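Local coordinates for protein ulvan Lyase-PL25 (Pseudoalteromonas sp. PLSV, PDB 5UAM) that cleaves ulvan, the sulfated cell-wall polysaccharide of green seaweeds, as a beta-propeller lyase of polysaccharide lyase family 25, at residues L130-H135 against H184-V189; N157-G162 against F179-H184; H310-G315 against T368-I373; Q316-I321 against H339-G344. One frame throughout, in Å; residues are numbered along the deposited sequence.

Contact 1: residues L130-H135 against H184-V189; sequences LGNTHH and HRSDWV. With ZN (zinc ion), chain D; EDO (1,2-ethanediol), chain J; PO4 (phosphate ion), chain E.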
# COMPACT_ATOMS: atom_id res chain seq x y z
N LEU A 130 -5.54 20.48 7.47
CA LEU A 130 -4.80 19.46 8.19
C LEU A 130 -3.47 19.13 7.55
O LEU A 130 -2.80 18.18 7.97
CB LEU A 130 -5.64 18.20 8.36
CG LEU A 130 -6.87 18.35 9.26
CD1 LEU A 130 -7.67 17.07 9.22
CD2 LEU A 130 -6.48 18.68 10.69
N GLY A 131 -3.03 19.94 6.59
CA GLY A 131 -1.75 19.67 5.97
C GLY A 131 -1.44 20.67 4.89
O GLY A 131 -2.13 21.68 4.72
N ASN A 132 -0.37 20.36 4.16
CA ASN A 132 0.00 21.10 2.96
C ASN A 132 -0.49 20.34 1.73
O ASN A 132 -1.17 19.32 1.82
CB ASN A 132 1.51 21.40 2.96
CG ASN A 132 2.39 20.15 2.84
OD1 ASN A 132 1.97 19.05 3.15
ND2 ASN A 132 3.62 20.35 2.38
N THR A 133 -0.17 20.87 0.55
CA THR A 133 -0.68 20.33 -0.71
C THR A 133 0.47 20.09 -1.67
O THR A 133 1.62 20.46 -1.42
CB THR A 133 -1.71 21.27 -1.34
OG1 THR A 133 -1.07 22.49 -1.74
CG2 THR A 133 -2.83 21.59 -0.37
N HIS A 134 0.14 19.47 -2.80
CA HIS A 134 1.10 19.24 -3.87
C HIS A 134 0.36 19.32 -5.19
O HIS A 134 0.16 20.42 -5.71
CB HIS A 134 1.84 17.93 -3.64
CG HIS A 134 2.91 17.64 -4.65
ND1 HIS A 134 3.94 18.51 -4.92
CD2 HIS A 134 3.09 16.57 -5.46
CE1 HIS A 134 4.72 17.98 -5.85
NE2 HIS A 134 4.23 16.80 -6.18
N HIS A 135 -0.12 18.20 -5.74
CA HIS A 135 -1.02 18.27 -6.88
C HIS A 135 -1.88 17.02 -6.94
O HIS A 135 -1.54 15.99 -6.36
CB HIS A 135 -0.32 18.50 -8.21
CG HIS A 135 0.81 17.57 -8.49
ND1 HIS A 135 2.05 18.02 -8.90
CD2 HIS A 135 0.91 16.22 -8.42
CE1 HIS A 135 2.85 16.99 -9.09
NE2 HIS A 135 2.18 15.88 -8.81
N HIS A 184 3.59 16.14 2.53
CA HIS A 184 4.36 15.65 3.68
C HIS A 184 3.90 16.21 5.01
O HIS A 184 3.89 15.50 6.03
CB HIS A 184 5.82 16.03 3.56
CG HIS A 184 6.55 15.20 2.58
ND1 HIS A 184 7.92 15.06 2.60
CD2 HIS A 184 6.10 14.46 1.54
CE1 HIS A 184 8.28 14.27 1.61
NE2 HIS A 184 7.20 13.89 0.95
N ARG A 185 3.61 17.51 5.05
CA ARG A 185 3.44 18.19 6.32
C ARG A 185 1.95 18.19 6.63
O ARG A 185 1.28 19.23 6.67
CB ARG A 185 4.09 19.56 6.27
CG ARG A 185 5.60 19.42 6.10
CD ARG A 185 6.35 20.74 6.12
NE ARG A 185 7.77 20.50 6.30
CZ ARG A 185 8.67 21.44 6.55
NH1 ARG A 185 8.29 22.72 6.65
NH2 ARG A 185 9.94 21.11 6.71
N SER A 186 1.45 16.98 6.88
CA SER A 186 0.03 16.73 7.00
C SER A 186 -0.23 15.64 8.01
O SER A 186 0.58 14.72 8.18
CB SER A 186 -0.57 16.25 5.66
OG SER A 186 -0.30 17.16 4.61
N ASP A 187 -1.38 15.72 8.66
CA ASP A 187 -1.81 14.62 9.50
C ASP A 187 -2.22 13.43 8.64
O ASP A 187 -2.61 13.57 7.48
CB ASP A 187 -3.04 15.01 10.32
CG ASP A 187 -2.76 16.04 11.42
OD1 ASP A 187 -1.64 16.59 11.57
OD2 ASP A 187 -3.74 16.32 12.15
N TRP A 188 -2.14 12.24 9.22
CA TRP A 188 -2.81 11.06 8.68
C TRP A 188 -4.16 10.93 9.35
O TRP A 188 -4.30 11.20 10.55
CB TRP A 188 -2.00 9.78 8.88
CG TRP A 188 -0.87 9.68 7.91
CD1 TRP A 188 0.23 10.48 7.88
CD2 TRP A 188 -0.75 8.79 6.81
NE1 TRP A 188 1.04 10.13 6.83
CE2 TRP A 188 0.47 9.08 6.17
CE3 TRP A 188 -1.55 7.76 6.32
CZ2 TRP A 188 0.92 8.37 5.05
CZ3 TRP A 188 -1.08 7.04 5.17
CH2 TRP A 188 0.12 7.37 4.58
N VAL A 189 -5.15 10.54 8.56
CA VAL A 189 -6.54 10.58 8.97
C VAL A 189 -7.26 9.33 8.47
O VAL A 189 -6.78 8.61 7.59
CB VAL A 189 -7.28 11.81 8.41
CG1 VAL A 189 -6.56 13.11 8.78
CG2 VAL A 189 -7.40 11.69 6.89
ZN ZN D . 9.34 15.79 3.91
C1 EDO J . -3.17 19.89 12.10
O1 EDO J . -2.05 19.24 12.72
C2 EDO J . -3.12 21.38 12.38
O2 EDO J . -1.89 21.91 11.87
P PO4 E . 5.63 11.59 -1.07
O1 PO4 E . 6.84 12.50 -1.15
O2 PO4 E . 5.42 11.14 0.32
O3 PO4 E . 5.96 10.42 -1.96
O4 PO4 E . 4.42 12.38 -1.55
O HOH W 1 5.22 18.11 0.96
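Leu130 to Asn132 meet Arg185 to Asp187 in a mainly polar, backbone-led loop contact of the beta-propeller, where the loop between strands 112-116 and 139-143 lies against the turn leading into strand 188-193. The touching parts run nearly opposite, their end-to-end directions 157° apart, and come nearest at Gly131 and Ser186, whose CA atoms are 3.6 Å apart. Such closeness needs glycine, because a beta carbon on Gly131 would run into Ser186 OG. Asp187 N donates to Leu130 O at 2.9 Å, almost in line with the carbonyl. Asn132 N makes two weak bonds, to Arg185 O and to Ser186 OG, which is also hydrogen-bonded to Ala183 O. The Asn132 side chain starts between its own backbone N and carbonyl carbon (chi1 66°), which brings the amide over the inverse gamma turn centred on Arg185; OD1 accepts from Arg185 N at 2.9 Å, met from above the carbonyl plane. His184 binds the zinc ion through ND1, alongside His240, Cys242 and His254, while NE2 donates to phosphate O1. Asn132 OD1 thus takes the Arg185 N-H, while ND2 and the His184 N-H share one water as acceptor, consistent with fixing the turn that carries this zinc ligand.

Contact 2: residues N157-G162 against F179-H184; sequences NITPFG and FRHGAH. With ZN (zinc ion), chain D; PO4 (phosphate ion), chain E.
The backbones at Phe161-Gly162 and His181-Gly182 pass with the CA atoms of Phe161 and Gly182 4.6 Å apart, and they meet through CA-H...O contacts rather than N-H bonds: His181 CA lies 3.2 Å from Phe161 O, and Gly162 CA lies 3.2 Å from Arg180 O with 153° at the hydrogen. Phe161 and His181 are each the centre of an inverse gamma turn, and the two turns pack together where the loop before strand 165-169 meets the end of strand 175-180. Thr159 OG1 accepts from Phe161 N in an ST turn; with this hydroxyl opposite its own backbone N (chi1 178°), the methyl is turned to the Phe179 ring, CG2 standing 3.4 Å from CE2. The same methyl approaches His181 NE2 more loosely. Phe161 O sits over one face of the His181 imidazole, toward its rim. Gly162 is tightly fitted, since a beta carbon there would crowd Phe179 CD2. Arg180 leaves this packing for the active site. A bend at chi3 (67°) lets NE donate to Gly182 O at 2.9 Å, and the Ala183-His184 peptide lies over one face of the guanidinium. At its edge sits a phosphate, probably from the crystallisation liquor: NH1 reaches O2 and NH2 reaches O4, each at 2.9 Å. His99, His119 and Tyr222 also bind it. Arg180 is a substrate-binding residue close to Tyr164, the proton acceptor, so the anion is consistent with a pocket shaped for a negatively charged group of ulvan, its arginine positioned by the turn behind it.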
# COMPACT_ATOMS: atom_id res chain seq x y z
N ASN A 157 -16.48 12.29 -3.00
CA ASN A 157 -17.15 12.71 -1.77
C ASN A 157 -16.23 12.55 -0.55
O ASN A 157 -16.70 12.48 0.60
CB ASN A 157 -18.42 11.89 -1.55
CG ASN A 157 -18.14 10.41 -1.44
OD1 ASN A 157 -17.03 9.97 -1.66
ND2 ASN A 157 -19.15 9.62 -1.11
N ILE A 158 -14.93 12.49 -0.80
CA ILE A 158 -13.88 12.47 0.20
C ILE A 158 -13.08 13.75 0.01
O ILE A 158 -13.19 14.43 -1.02
CB ILE A 158 -12.98 11.24 0.06
CG1 ILE A 158 -12.36 11.15 -1.35
CG2 ILE A 158 -13.81 9.98 0.35
CD1 ILE A 158 -11.42 10.01 -1.55
N THR A 159 -12.27 14.11 1.00
CA THR A 159 -11.51 15.34 0.84
C THR A 159 -10.57 15.21 -0.37
O THR A 159 -9.98 14.15 -0.59
CB THR A 159 -10.71 15.72 2.09
OG1 THR A 159 -9.98 16.91 1.78
CG2 THR A 159 -9.74 14.62 2.54
N PRO A 160 -10.40 16.27 -1.16
CA PRO A 160 -9.42 16.19 -2.25
C PRO A 160 -7.99 16.14 -1.77
O PRO A 160 -7.10 15.75 -2.54
CB PRO A 160 -9.68 17.47 -3.04
CG PRO A 160 -10.29 18.42 -2.04
CD PRO A 160 -11.13 17.54 -1.17
N PHE A 161 -7.74 16.53 -0.52
CA PHE A 161 -6.38 16.60 0.03
C PHE A 161 -6.06 15.22 0.59
O PHE A 161 -6.17 14.95 1.79
CB PHE A 161 -6.31 17.65 1.13
CG PHE A 161 -6.75 18.99 0.70
CD1 PHE A 161 -6.03 19.68 -0.26
CD2 PHE A 161 -7.89 19.57 1.22
CE1 PHE A 161 -6.44 20.92 -0.69
CE2 PHE A 161 -8.31 20.81 0.80
CZ PHE A 161 -7.58 21.49 -0.15
N GLY A 162 -5.64 14.33 -0.29
CA GLY A 162 -5.35 12.96 0.09
C GLY A 162 -4.24 12.33 -0.75
O GLY A 162 -4.12 12.60 -1.94
N PHE A 179 -5.70 7.69 4.86
CA PHE A 179 -4.84 8.40 3.92
C PHE A 179 -4.12 9.52 4.65
O PHE A 179 -4.47 9.90 5.78
CB PHE A 179 -5.64 8.97 2.74
CG PHE A 179 -6.79 9.85 3.13
CD1 PHE A 179 -8.03 9.32 3.45
CD2 PHE A 179 -6.65 11.23 3.18
CE1 PHE A 179 -9.09 10.12 3.82
CE2 PHE A 179 -7.70 12.04 3.54
CZ PHE A 179 -8.94 11.49 3.85
N ARG A 180 -3.09 10.05 3.99
CA ARG A 180 -2.44 11.28 4.42
C ARG A 180 -3.23 12.47 3.91
O ARG A 180 -3.51 12.57 2.71
CB ARG A 180 -1.02 11.32 3.89
CG ARG A 180 -0.20 12.52 4.36
CD ARG A 180 1.22 12.54 3.84
NE ARG A 180 1.25 12.74 2.39
CZ ARG A 180 2.32 12.50 1.63
NH1 ARG A 180 3.45 12.06 2.17
NH2 ARG A 180 2.23 12.70 0.33
N HIS A 181 -3.59 13.39 4.80
CA HIS A 181 -4.48 14.50 4.45
C HIS A 181 -3.70 15.68 3.86
O HIS A 181 -3.68 16.80 4.37
CB HIS A 181 -5.29 14.91 5.68
CG HIS A 181 -6.51 15.76 5.41
ND1 HIS A 181 -6.43 17.05 4.95
CD2 HIS A 181 -7.82 15.54 5.68
CE1 HIS A 181 -7.65 17.57 4.89
NE2 HIS A 181 -8.51 16.67 5.31
N GLY A 182 -3.01 15.38 2.74
CA GLY A 182 -2.21 16.36 2.05
C GLY A 182 -0.88 15.80 1.63
O GLY A 182 -0.77 14.59 1.40
N ALA A 183 0.12 16.67 1.52
CA ALA A 183 1.49 16.27 1.22
C ALA A 183 2.26 15.99 2.51
O ALA A 183 1.65 15.60 3.50
CB ALA A 183 2.14 17.33 0.32
N HIS A 184 3.59 16.14 2.53
CA HIS A 184 4.36 15.65 3.68
C HIS A 184 3.90 16.21 5.01
O HIS A 184 3.89 15.50 6.03
CB HIS A 184 5.82 16.03 3.56
CG HIS A 184 6.55 15.20 2.58
ND1 HIS A 184 7.92 15.06 2.60
CD2 HIS A 184 6.10 14.46 1.54
CE1 HIS A 184 8.28 14.27 1.61
NE2 HIS A 184 7.20 13.89 0.95
ZN ZN D . 9.34 15.79 3.91
P PO4 E . 5.63 11.59 -1.07
O1 PO4 E . 6.84 12.50 -1.15
O2 PO4 E . 5.42 11.14 0.32
O3 PO4 E . 5.96 10.42 -1.96
O4 PO4 E . 4.42 12.38 -1.55

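Contact 3: residues H310-G315 against T368-I373; sequences HLDAQG and TDPENI
Asp312 and Ala313 face Thr368 and Pro370 where two type I beta turns meet, Asp312 to Gly315 and Asp369 to Asn372. Each turn links neighbouring strands of a four-stranded antiparallel sheet, so the contact joins the loop ends of two successive propeller blades. Between the segments, Ala313 N donates to Thr368 O at 2.9 Å, with 161° at the hydrogen and the donor tilted from the carbonyl plane. The same oxygen is flanked by Asp312 CB at 3.3 Å and Ala313 CB at 3.4 Å. Asp312 places its CG between the backbone N and the carbonyl carbon (chi1 67°), which folds the carboxylate back over its own turn. There OD1 accepts from Gln314 N at 2.9 Å, an Asx turn in which the N-H comes from above the carboxylate plane, and OD1 is also bonded by Gln316 N. The other oxygen, OD2, is held by His318 NE2 and rests 3.3 Å from both CB and CG of Pro370, the two side chains crossing at about a right angle. With an alanine here, the amides of Gln314 and Gln316 and the His318 ring would probably lose their acceptor, and a gap would open beside the proline. The Gln316 and Arg341 side chains also touch Pro370. The Gln314 side chain, with CG opposite its carbonyl carbon (chi1 -66°), runs extended across the proline ring and brings its NE2 to 3.7 Å from Pro370 CG.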
# COMPACT_ATOMS: atom_id res chain seq x y z
N HIS A 310 0.43 -7.64 9.88
CA HIS A 310 -0.59 -8.67 9.97
C HIS A 310 -0.46 -9.36 11.32
O HIS A 310 0.64 -9.48 11.87
CB HIS A 310 -0.41 -9.76 8.89
CG HIS A 310 -0.41 -9.22 7.50
ND1 HIS A 310 -1.56 -8.79 6.87
CD2 HIS A 310 0.60 -9.03 6.62
CE1 HIS A 310 -1.25 -8.36 5.66
NE2 HIS A 310 0.05 -8.51 5.48
N LEU A 311 -1.60 -9.83 11.85
CA LEU A 311 -1.59 -10.55 13.11
C LEU A 311 -1.44 -12.05 12.90
O LEU A 311 -2.02 -12.61 11.96
CB LEU A 311 -2.89 -10.33 13.87
CG LEU A 311 -3.25 -8.89 14.19
CD1 LEU A 311 -4.50 -8.82 15.03
CD2 LEU A 311 -2.11 -8.17 14.91
N ASP A 312 -0.70 -12.70 13.80
CA ASP A 312 -0.62 -14.15 13.80
C ASP A 312 -1.85 -14.74 14.50
O ASP A 312 -2.75 -14.04 14.95
CB ASP A 312 0.73 -14.64 14.35
CG ASP A 312 0.94 -14.35 15.83
OD1 ASP A 312 -0.03 -14.27 16.61
OD2 ASP A 312 2.12 -14.24 16.23
N ALA A 313 -1.88 -16.08 14.55
CA ALA A 313 -3.03 -16.80 15.07
C ALA A 313 -3.24 -16.57 16.56
O ALA A 313 -4.33 -16.83 17.07
CB ALA A 313 -2.84 -18.30 14.81
N GLN A 314 -2.22 -16.08 17.25
CA GLN A 314 -2.37 -15.71 18.65
C GLN A 314 -2.74 -14.25 18.83
O GLN A 314 -2.82 -13.78 19.97
CB GLN A 314 -1.08 -16.01 19.40
CG GLN A 314 -0.76 -17.49 19.49
CD GLN A 314 0.39 -17.78 20.42
OE1 GLN A 314 0.70 -16.99 21.31
NE2 GLN A 314 1.01 -18.92 20.23
N GLY A 315 -2.99 -13.53 17.74
CA GLY A 315 -3.33 -12.13 17.83
C GLY A 315 -2.15 -11.19 17.92
O GLY A 315 -2.35 -9.99 18.12
N THR A 368 0.82 -17.59 10.20
CA THR A 368 -0.15 -18.45 10.84
C THR A 368 0.26 -18.57 12.30
O THR A 368 0.02 -17.64 13.08
CB THR A 368 -0.25 -19.79 10.09
OG1 THR A 368 1.05 -20.40 10.05
CG2 THR A 368 -0.74 -19.57 8.66
N ASP A 369 0.86 -19.69 12.71
CA ASP A 369 1.52 -19.73 14.00
C ASP A 369 2.57 -18.63 14.05
O ASP A 369 3.11 -18.24 13.02
CB ASP A 369 2.24 -21.07 14.20
CG ASP A 369 1.37 -22.25 13.88
OD1 ASP A 369 0.46 -22.54 14.68
OD2 ASP A 369 1.59 -22.88 12.82
N PRO A 370 2.90 -18.14 15.25
CA PRO A 370 3.89 -17.05 15.35
C PRO A 370 5.23 -17.37 14.72
O PRO A 370 5.95 -16.44 14.32
CB PRO A 370 4.03 -16.85 16.86
CG PRO A 370 2.72 -17.30 17.42
CD PRO A 370 2.30 -18.45 16.56
N GLU A 371 5.60 -18.64 14.63
CA GLU A 371 6.90 -19.00 14.09
C GLU A 371 6.90 -19.15 12.57
O GLU A 371 7.98 -19.15 11.98
CB GLU A 371 7.36 -20.34 14.68
CG GLU A 371 7.57 -20.33 16.19
CD GLU A 371 6.27 -20.38 17.00
OE1 GLU A 371 6.28 -19.93 18.16
OE2 GLU A 371 5.24 -20.86 16.47
N ASN A 372 5.73 -19.23 11.94
CA ASN A 372 5.59 -19.62 10.54
C ASN A 372 5.17 -18.40 9.73
O ASN A 372 4.01 -17.97 9.79
CB ASN A 372 4.55 -20.74 10.41
CG ASN A 372 4.35 -21.21 8.97
OD1 ASN A 372 4.51 -20.44 8.03
ND2 ASN A 372 3.98 -22.48 8.81
N ILE A 373 6.12 -17.84 8.98
CA ILE A 373 5.90 -16.65 8.17
C ILE A 373 6.36 -16.92 6.75
O ILE A 373 7.44 -17.48 6.54
CB ILE A 373 6.71 -15.49 8.77
CG1 ILE A 373 6.33 -15.25 10.23
CG2 ILE A 373 6.53 -14.23 7.94
CD1 ILE A 373 7.52 -15.06 11.12

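Contact 4: residues Q316-I321 against H339-G344; sequences QPHIAI and HVRWNG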
# COMPACT_ATOMS: atom_id res chain seq x y z
N GLN A 316 -0.93 -11.69 17.76
CA GLN A 316 0.25 -10.87 17.98
C GLN A 316 0.68 -10.24 16.66
O GLN A 316 0.67 -10.91 15.62
CB GLN A 316 1.39 -11.74 18.48
CG GLN A 316 1.05 -12.52 19.75
CD GLN A 316 2.11 -13.52 20.20
OE1 GLN A 316 2.45 -13.58 21.39
NE2 GLN A 316 2.58 -14.35 19.29
N PRO A 317 1.05 -8.96 16.64
CA PRO A 317 1.42 -8.32 15.38
C PRO A 317 2.81 -8.67 14.89
O PRO A 317 3.78 -8.75 15.65
CB PRO A 317 1.34 -6.83 15.70
CG PRO A 317 1.62 -6.76 17.15
CD PRO A 317 0.93 -7.97 17.74
N HIS A 318 2.88 -8.85 13.58
CA HIS A 318 4.09 -8.96 12.79
C HIS A 318 4.12 -7.78 11.82
O HIS A 318 3.08 -7.30 11.35
CB HIS A 318 4.05 -10.24 11.97
CG HIS A 318 4.13 -11.48 12.80
ND1 HIS A 318 5.14 -12.40 12.64
CD2 HIS A 318 3.33 -11.95 13.78
CE1 HIS A 318 4.96 -13.39 13.50
NE2 HIS A 318 3.86 -13.15 14.20
N ILE A 319 5.34 -7.33 11.53
CA ILE A 319 5.55 -6.12 10.73
C ILE A 319 6.64 -6.39 9.71
O ILE A 319 7.70 -6.93 10.04
CB ILE A 319 5.97 -4.95 11.64
CG1 ILE A 319 4.85 -4.61 12.63
CG2 ILE A 319 6.33 -3.72 10.82
CD1 ILE A 319 5.25 -3.57 13.67
N ALA A 320 6.38 -5.98 8.46
CA ALA A 320 7.41 -5.88 7.44
C ALA A 320 7.84 -4.43 7.35
O ALA A 320 7.00 -3.54 7.19
CB ALA A 320 6.87 -6.33 6.08
N ILE A 321 9.14 -4.19 7.48
CA ILE A 321 9.70 -2.85 7.39
C ILE A 321 10.90 -2.91 6.46
O ILE A 321 11.78 -3.76 6.64
CB ILE A 321 10.09 -2.30 8.78
CG1 ILE A 321 10.67 -0.89 8.71
CG2 ILE A 321 11.03 -3.26 9.52
CD1 ILE A 321 9.69 0.14 8.15
N HIS A 339 11.86 -8.37 8.99
CA HIS A 339 10.68 -8.86 9.69
C HIS A 339 10.81 -8.58 11.18
O HIS A 339 11.85 -8.88 11.78
CB HIS A 339 10.47 -10.36 9.47
CG HIS A 339 9.11 -10.81 9.87
ND1 HIS A 339 8.01 -10.53 9.10
CD2 HIS A 339 8.65 -11.40 11.00
CE1 HIS A 339 6.93 -10.98 9.71
NE2 HIS A 339 7.29 -11.52 10.86
N VAL A 340 9.73 -8.04 11.77
CA VAL A 340 9.66 -7.70 13.19
C VAL A 340 8.38 -8.32 13.74
O VAL A 340 7.37 -8.40 13.03
CB VAL A 340 9.61 -6.16 13.33
CG1 VAL A 340 9.22 -5.73 14.75
CG2 VAL A 340 10.94 -5.56 12.90
N ARG A 341 8.41 -8.77 15.00
CA ARG A 341 7.17 -9.28 15.59
C ARG A 341 7.16 -9.08 17.10
O ARG A 341 8.20 -8.97 17.75
CB ARG A 341 6.94 -10.76 15.28
CG ARG A 341 7.94 -11.69 15.93
CD ARG A 341 7.74 -13.13 15.48
NE ARG A 341 8.69 -14.01 16.14
CZ ARG A 341 8.47 -14.65 17.28
NH1 ARG A 341 7.30 -14.52 17.91
NH2 ARG A 341 9.40 -15.44 17.81
N TRP A 342 5.94 -9.06 17.63
CA TRP A 342 5.70 -9.04 19.06
C TRP A 342 5.56 -10.47 19.56
O TRP A 342 4.72 -11.22 19.06
CB TRP A 342 4.39 -8.28 19.30
CG TRP A 342 3.94 -8.22 20.74
CD1 TRP A 342 2.90 -8.90 21.31
CD2 TRP A 342 4.51 -7.42 21.78
NE1 TRP A 342 2.79 -8.59 22.64
CE2 TRP A 342 3.76 -7.66 22.96
CE3 TRP A 342 5.56 -6.51 21.83
CZ2 TRP A 342 4.04 -7.03 24.17
CZ3 TRP A 342 5.84 -5.89 23.02
CH2 TRP A 342 5.08 -6.14 24.18
N ASN A 343 6.39 -10.86 20.52
CA ASN A 343 6.40 -12.25 20.96
C ASN A 343 5.52 -12.49 22.17
O ASN A 343 5.55 -13.59 22.72
CB ASN A 343 7.83 -12.73 21.24
CG ASN A 343 8.43 -12.12 22.48
OD1 ASN A 343 7.76 -11.47 23.29
ND2 ASN A 343 9.72 -12.37 22.65
N GLY A 344 4.75 -11.48 22.58
CA GLY A 344 3.91 -11.54 23.74
C GLY A 344 4.46 -10.76 24.90
O GLY A 344 3.70 -10.37 25.79
O HOH W 2 4.96 -15.87 20.20
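His318 and His339 share a hydrogen bond, ND1 of the first to NE2 of the second at 2.9 Å, in which either nitrogen could be the donor. His339 CG lies opposite its backbone N (chi1 -165°), which carries the ring toward His318. The rings meet rim to rim, with planes at 48°, each nitrogen lying near the plane of the other ring. Their remaining nitrogens are also engaged, His318 NE2 being already taken by Asp312 and His339 ND1 bonded to Tyr375 OH, so all four have partners. A leucine in place of His318 would have no ring nitrogens, and His339 NE2 and the Asp312 carboxylate would probably both be left without this mate. Three backbone hydrogen bonds also cross. Ile319 and Val340 form an antiparallel hydrogen-bonded pair, Ile319 N to Val340 O at 2.7 Å and Val340 N to Ile319 O at 2.9 Å, while Trp342 N gives a nearly straight bond to Pro317 O at 2.9 Å. These bonds build the beta hairpin of strands 317-324 and 336-342, the two inner strands of a four-stranded propeller blade. On the face of the two histidines, Arg341 CB lies over the His318 ring, 3.7 Å from its centroid and 14° off the normal, a CH-pi contact; Arg341 NE has a weak bond to Gly395 O. On the other face Ile319 and Val340 pack, and Val340 CG2 lies 4.1 Å from Ile321 CG2. Near the open end, Pro317 CD packs on Trp342 CB at 3.8 Å. Gln316 NE2 donates to a water at 3.0 Å, and that water makes a weak bond to Asn343 O.

How the contacts relate
Along the chain, contact 2 is nested inside the loop closed by contact 1, and contact 4 inside that closed by contact 3; the second pair follows the first. Contacts 1 and 2 have centres about 7 Å apart and share His184, and their strands 175-180 and 188-193 are neighbours in one sheet. Contacts 3 and 4 lie about 9 Å apart, centre to centre, and both reach the blade holding strands 303-311 and 317-324. The two groups do not touch: contacts 1 and 3 are about 34 Å apart between centres, on opposite sides of the chain's centre. Contacts 1 and 2 hold zinc- and substrate-binding residues; contact 4 pairs strands within a blade, and contact 3, away from these sites, joins it to the next.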